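Long-range contact in citryl-spermidine/3,4-dihydroxybenzoyl-citryl-spermidine:spermidine ligase (Bacillus anthracis, PDB 3TO3), which catalyses the ATP-dependent condensation of spermidine with citryl-spermidine intermediates in the biosynthesis of the siderophore petrobactin: residues 10-24 with 127-139. Numbering follows the deposited sequence.
Sequences KILKAIESEDYISVR and QTIFKDTIAQYER
Ala14 O, which touches Thr133 CG2 across the contact, is gripped by two donors of Ser17: the backbone N at 3.2 Å and OG at 2.9 Å, both from one face of the carbonyl plane. The same Ser17 OG accepts from Asp19 N, N-capping helix 18-37. These bonds tie the end of helix 6-15 to the start of helix 18-37, and no hydrogen bond links 10-24 to 127-139.

Knobs-into-holes packing joins the helices instead. Tyr137 enters a hole formed by Lys10, Lys13, Ala14 and Asp19; with CG anti to its backbone N, its ring lies across helix 6-15. Ala14 CA makes a CH-pi contact over one face, 3.9 Å from the ring centroid and 17° off the normal, while Asp19 OD2 meets the ring edge at CD1. Thr133 sits in the bend among Ala14, Ile15, Tyr20 and Val23. Its OG1 turns back to Ile129 O at 2.7 Å, a bond that satisfies the hydroxyl within its own helix. Val23 forms the third knob: CG1 lies 3.6 Å from Ile129 CA, and CG2 packs against Gln136 CG and the Asp132 carboxylate, which is bound by Lys168 and Tyr167.

On helix 6-15, before the turn, Ile11 CD1 meets Ile134 CD1, backed by Phe179 of helix 175-181. Gln264 NE2 of the second subunit adds bonds to Ile15 O and Ser17 O. Segments 10-15 and 18-24 cross 127-138 at 97° and 130°: two successive helices near the N-terminus, joined by a short turn, straddle helix 115-138 by knobs-into-holes packing.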
# COMPACT_ATOMS: atom_id res chain seq x y z
N LYS B 10 -3.79 21.09 -11.99
CA LYS B 10 -2.52 21.52 -11.40
C LYS B 10 -1.47 20.44 -11.46
O LYS B 10 -0.32 20.68 -11.85
CB LYS B 10 -2.69 21.93 -9.93
CG LYS B 10 -3.36 23.27 -9.71
CD LYS B 10 -3.36 23.63 -8.23
CE LYS B 10 -4.07 24.95 -7.96
NZ LYS B 10 -3.30 26.09 -8.52
N ILE B 11 -1.86 19.24 -11.03
CA ILE B 11 -0.95 18.12 -11.02
C ILE B 11 -0.39 17.89 -12.41
O ILE B 11 0.84 17.70 -12.58
CB ILE B 11 -1.65 16.81 -10.60
CG1 ILE B 11 -2.05 16.90 -9.16
CG2 ILE B 11 -0.66 15.67 -10.65
CD1 ILE B 11 -0.85 16.83 -8.30
N LEU B 12 -1.27 17.89 -13.40
CA LEU B 12 -0.82 17.66 -14.77
C LEU B 12 0.13 18.75 -15.25
O LEU B 12 1.19 18.45 -15.80
CB LEU B 12 -1.99 17.53 -15.72
CG LEU B 12 -2.63 16.16 -15.68
CD1 LEU B 12 -3.73 16.09 -16.74
CD2 LEU B 12 -1.57 15.12 -15.94
N LYS B 13 -0.23 20.01 -15.03
CA LYS B 13 0.66 21.11 -15.39
C LYS B 13 2.01 21.00 -14.67
O LYS B 13 3.07 21.26 -15.24
CB LYS B 13 -0.00 22.47 -15.12
CG LYS B 13 -1.09 22.83 -16.12
CD LYS B 13 -1.52 24.29 -16.00
CE LYS B 13 -2.71 24.62 -16.91
NZ LYS B 13 -3.44 25.86 -16.50
N ALA B 14 1.98 20.61 -13.40
CA ALA B 14 3.24 20.48 -12.68
C ALA B 14 4.12 19.40 -13.29
O ALA B 14 5.32 19.60 -13.47
CB ALA B 14 3.00 20.20 -11.20
N ILE B 15 3.52 18.25 -13.60
CA ILE B 15 4.28 17.14 -14.16
C ILE B 15 4.82 17.52 -15.51
O ILE B 15 5.92 17.09 -15.88
CB ILE B 15 3.47 15.84 -14.35
CG1 ILE B 15 2.98 15.31 -13.03
CG2 ILE B 15 4.37 14.77 -14.92
CD1 ILE B 15 4.10 15.25 -12.05
N GLU B 16 4.05 18.32 -16.25
CA GLU B 16 4.41 18.66 -17.64
C GLU B 16 5.38 19.82 -17.68
O GLU B 16 5.75 20.26 -18.76
CB GLU B 16 3.17 19.06 -18.45
CG GLU B 16 2.30 17.94 -18.98
CD GLU B 16 0.87 18.42 -19.28
OE1 GLU B 16 0.51 19.54 -18.86
OE2 GLU B 16 0.10 17.69 -19.93
N SER B 17 5.75 20.35 -16.52
CA SER B 17 6.50 21.61 -16.50
C SER B 17 7.99 21.40 -16.37
O SER B 17 8.47 20.26 -16.34
CB SER B 17 6.05 22.45 -15.32
OG SER B 17 6.71 22.00 -14.15
N GLU B 18 8.71 22.51 -16.26
CA GLU B 18 10.15 22.53 -16.07
C GLU B 18 10.54 22.15 -14.64
O GLU B 18 11.67 21.73 -14.41
CB GLU B 18 10.71 23.91 -16.38
CG GLU B 18 10.59 24.33 -17.85
CD GLU B 18 11.89 24.14 -18.65
OE1 GLU B 18 12.02 24.78 -19.71
OE2 GLU B 18 12.76 23.34 -18.22
N ASP B 19 9.64 22.36 -13.68
CA ASP B 19 9.96 22.02 -12.30
C ASP B 19 10.11 20.51 -12.14
O ASP B 19 10.86 20.02 -11.29
CB ASP B 19 8.89 22.54 -11.35
CG ASP B 19 8.91 24.06 -11.25
OD1 ASP B 19 9.86 24.59 -10.64
OD2 ASP B 19 7.98 24.73 -11.77
N TYR B 20 9.42 19.77 -12.99
CA TYR B 20 9.62 18.34 -13.02
C TYR B 20 11.09 17.98 -13.37
O TYR B 20 11.69 17.12 -12.72
CB TYR B 20 8.61 17.67 -13.95
CG TYR B 20 8.90 16.21 -14.10
CD1 TYR B 20 8.44 15.30 -13.16
CD2 TYR B 20 9.67 15.73 -15.17
CE1 TYR B 20 8.72 13.94 -13.28
CE2 TYR B 20 9.98 14.39 -15.29
CZ TYR B 20 9.49 13.49 -14.35
OH TYR B 20 9.78 12.15 -14.47
N ILE B 21 11.64 18.63 -14.39
CA ILE B 21 13.02 18.40 -14.82
C ILE B 21 14.02 18.73 -13.72
O ILE B 21 14.93 17.94 -13.46
CB ILE B 21 13.35 19.19 -16.08
CG1 ILE B 21 12.41 18.79 -17.21
CG2 ILE B 21 14.82 19.00 -16.50
CD1 ILE B 21 12.81 17.56 -17.97
N SER B 22 13.85 19.88 -13.06
CA SER B 22 14.73 20.23 -11.93
C SER B 22 14.66 19.22 -10.80
O SER B 22 15.68 18.90 -10.22
CB SER B 22 14.43 21.60 -11.33
OG SER B 22 13.56 22.30 -12.17
N VAL B 23 13.47 18.75 -10.47
CA VAL B 23 13.34 17.83 -9.33
C VAL B 23 13.96 16.51 -9.69
O VAL B 23 14.67 15.92 -8.89
CB VAL B 23 11.89 17.69 -8.83
CG1 VAL B 23 11.72 16.47 -7.86
CG2 VAL B 23 11.49 18.97 -8.12
N ARG B 24 13.71 16.07 -10.91
CA ARG B 24 14.30 14.81 -11.36
C ARG B 24 15.82 14.91 -11.27
O ARG B 24 16.50 14.00 -10.78
CB ARG B 24 13.90 14.51 -12.80
CG ARG B 24 14.31 13.13 -13.27
CD ARG B 24 14.16 13.06 -14.76
NE ARG B 24 15.11 13.95 -15.43
CZ ARG B 24 14.95 14.38 -16.67
NH1 ARG B 24 13.88 14.02 -17.38
NH2 ARG B 24 15.86 15.18 -17.20
N GLN B 127 8.21 8.50 -6.18
CA GLN B 127 7.19 9.22 -5.44
C GLN B 127 7.75 10.55 -4.95
O GLN B 127 7.02 11.52 -4.88
CB GLN B 127 6.64 8.39 -4.29
CG GLN B 127 5.71 7.31 -4.77
CD GLN B 127 4.65 7.83 -5.72
OE1 GLN B 127 3.86 8.71 -5.38
NE2 GLN B 127 4.65 7.29 -6.91
N THR B 128 9.05 10.59 -4.66
CA THR B 128 9.70 11.81 -4.20
C THR B 128 9.68 12.83 -5.33
O THR B 128 9.21 13.95 -5.15
CB THR B 128 11.16 11.55 -3.70
OG1 THR B 128 11.08 10.91 -2.43
CG2 THR B 128 11.94 12.86 -3.52
N ILE B 129 10.17 12.43 -6.48
CA ILE B 129 10.11 13.24 -7.68
C ILE B 129 8.68 13.74 -7.91
O ILE B 129 8.45 14.91 -8.20
CB ILE B 129 10.60 12.43 -8.90
CG1 ILE B 129 12.11 12.21 -8.78
CG2 ILE B 129 10.31 13.13 -10.21
CD1 ILE B 129 12.62 11.37 -9.82
N PHE B 130 7.72 12.84 -7.78
CA PHE B 130 6.34 13.22 -8.03
C PHE B 130 5.82 14.26 -7.02
O PHE B 130 5.30 15.30 -7.42
CB PHE B 130 5.45 11.98 -8.03
CG PHE B 130 3.97 12.28 -8.13
CD1 PHE B 130 3.40 12.71 -9.32
CD2 PHE B 130 3.15 12.06 -7.04
CE1 PHE B 130 2.03 12.95 -9.43
CE2 PHE B 130 1.76 12.29 -7.13
CZ PHE B 130 1.20 12.75 -8.33
N LYS B 131 5.95 13.98 -5.73
CA LYS B 131 5.50 14.92 -4.74
C LYS B 131 6.29 16.24 -4.73
O LYS B 131 5.70 17.29 -4.45
CB LYS B 131 5.48 14.32 -3.34
CG LYS B 131 4.17 13.58 -3.06
CD LYS B 131 4.30 12.08 -3.32
CE LYS B 131 3.05 11.33 -2.83
NZ LYS B 131 3.20 9.85 -2.83
N ASP B 132 7.60 16.21 -5.02
CA ASP B 132 8.32 17.45 -4.92
C ASP B 132 8.08 18.35 -6.14
O ASP B 132 8.06 19.58 -6.01
CB ASP B 132 9.80 17.29 -4.62
CG ASP B 132 10.46 18.64 -4.24
OD1 ASP B 132 9.85 19.42 -3.45
OD2 ASP B 132 11.56 18.93 -4.73
N THR B 133 7.88 17.74 -7.30
CA THR B 133 7.51 18.48 -8.50
C THR B 133 6.28 19.36 -8.27
O THR B 133 6.26 20.51 -8.66
CB THR B 133 7.21 17.54 -9.69
OG1 THR B 133 8.42 16.89 -10.10
CG2 THR B 133 6.62 18.33 -10.86
N ILE B 134 5.25 18.82 -7.64
CA ILE B 134 4.04 19.62 -7.36
C ILE B 134 4.37 20.77 -6.39
O ILE B 134 3.93 21.92 -6.57
CB ILE B 134 2.92 18.75 -6.76
CG1 ILE B 134 2.60 17.61 -7.71
CG2 ILE B 134 1.65 19.59 -6.52
CD1 ILE B 134 2.07 16.38 -7.04
N ALA B 135 5.17 20.47 -5.37
CA ALA B 135 5.53 21.55 -4.44
C ALA B 135 6.38 22.67 -5.12
O ALA B 135 6.09 23.85 -4.95
CB ALA B 135 6.21 21.01 -3.21
N GLN B 136 7.43 22.29 -5.85
CA GLN B 136 8.28 23.28 -6.54
C GLN B 136 7.44 24.06 -7.56
O GLN B 136 7.66 25.23 -7.79
CB GLN B 136 9.45 22.62 -7.26
CG GLN B 136 10.40 21.87 -6.34
CD GLN B 136 10.96 22.76 -5.26
OE1 GLN B 136 11.33 23.90 -5.53
NE2 GLN B 136 10.99 22.27 -4.03
N TYR B 137 6.44 23.41 -8.15
CA TYR B 137 5.63 24.08 -9.13
C TYR B 137 4.66 25.09 -8.50
O TYR B 137 4.38 26.13 -9.07
CB TYR B 137 4.88 23.07 -9.98
CG TYR B 137 4.01 23.70 -11.01
CD1 TYR B 137 4.55 24.16 -12.20
CD2 TYR B 137 2.63 23.83 -10.83
CE1 TYR B 137 3.77 24.75 -13.18
CE2 TYR B 137 1.82 24.42 -11.81
CZ TYR B 137 2.41 24.88 -12.99
OH TYR B 137 1.69 25.47 -14.00
N GLU B 138 4.16 24.81 -7.30
CA GLU B 138 3.23 25.73 -6.64
C GLU B 138 3.87 26.92 -5.95
O GLU B 138 3.19 27.92 -5.69
CB GLU B 138 2.35 24.97 -5.65
CG GLU B 138 1.36 24.07 -6.34
CD GLU B 138 0.23 24.84 -7.01
OE1 GLU B 138 -0.01 24.63 -8.22
OE2 GLU B 138 -0.41 25.66 -6.31
N ARG B 139 5.18 26.83 -5.67
CA ARG B 139 5.89 27.85 -4.89
C ARG B 139 6.02 29.17 -5.64
O ARG B 139 6.22 29.18 -6.86
CB ARG B 139 7.28 27.35 -4.45
CG ARG B 139 8.36 27.43 -5.53
CD ARG B 139 9.72 26.83 -5.07
NE ARG B 139 10.24 27.43 -3.83
CZ ARG B 139 11.33 27.02 -3.18
NH1 ARG B 139 12.05 25.99 -3.62
NH2 ARG B 139 11.71 27.65 -2.07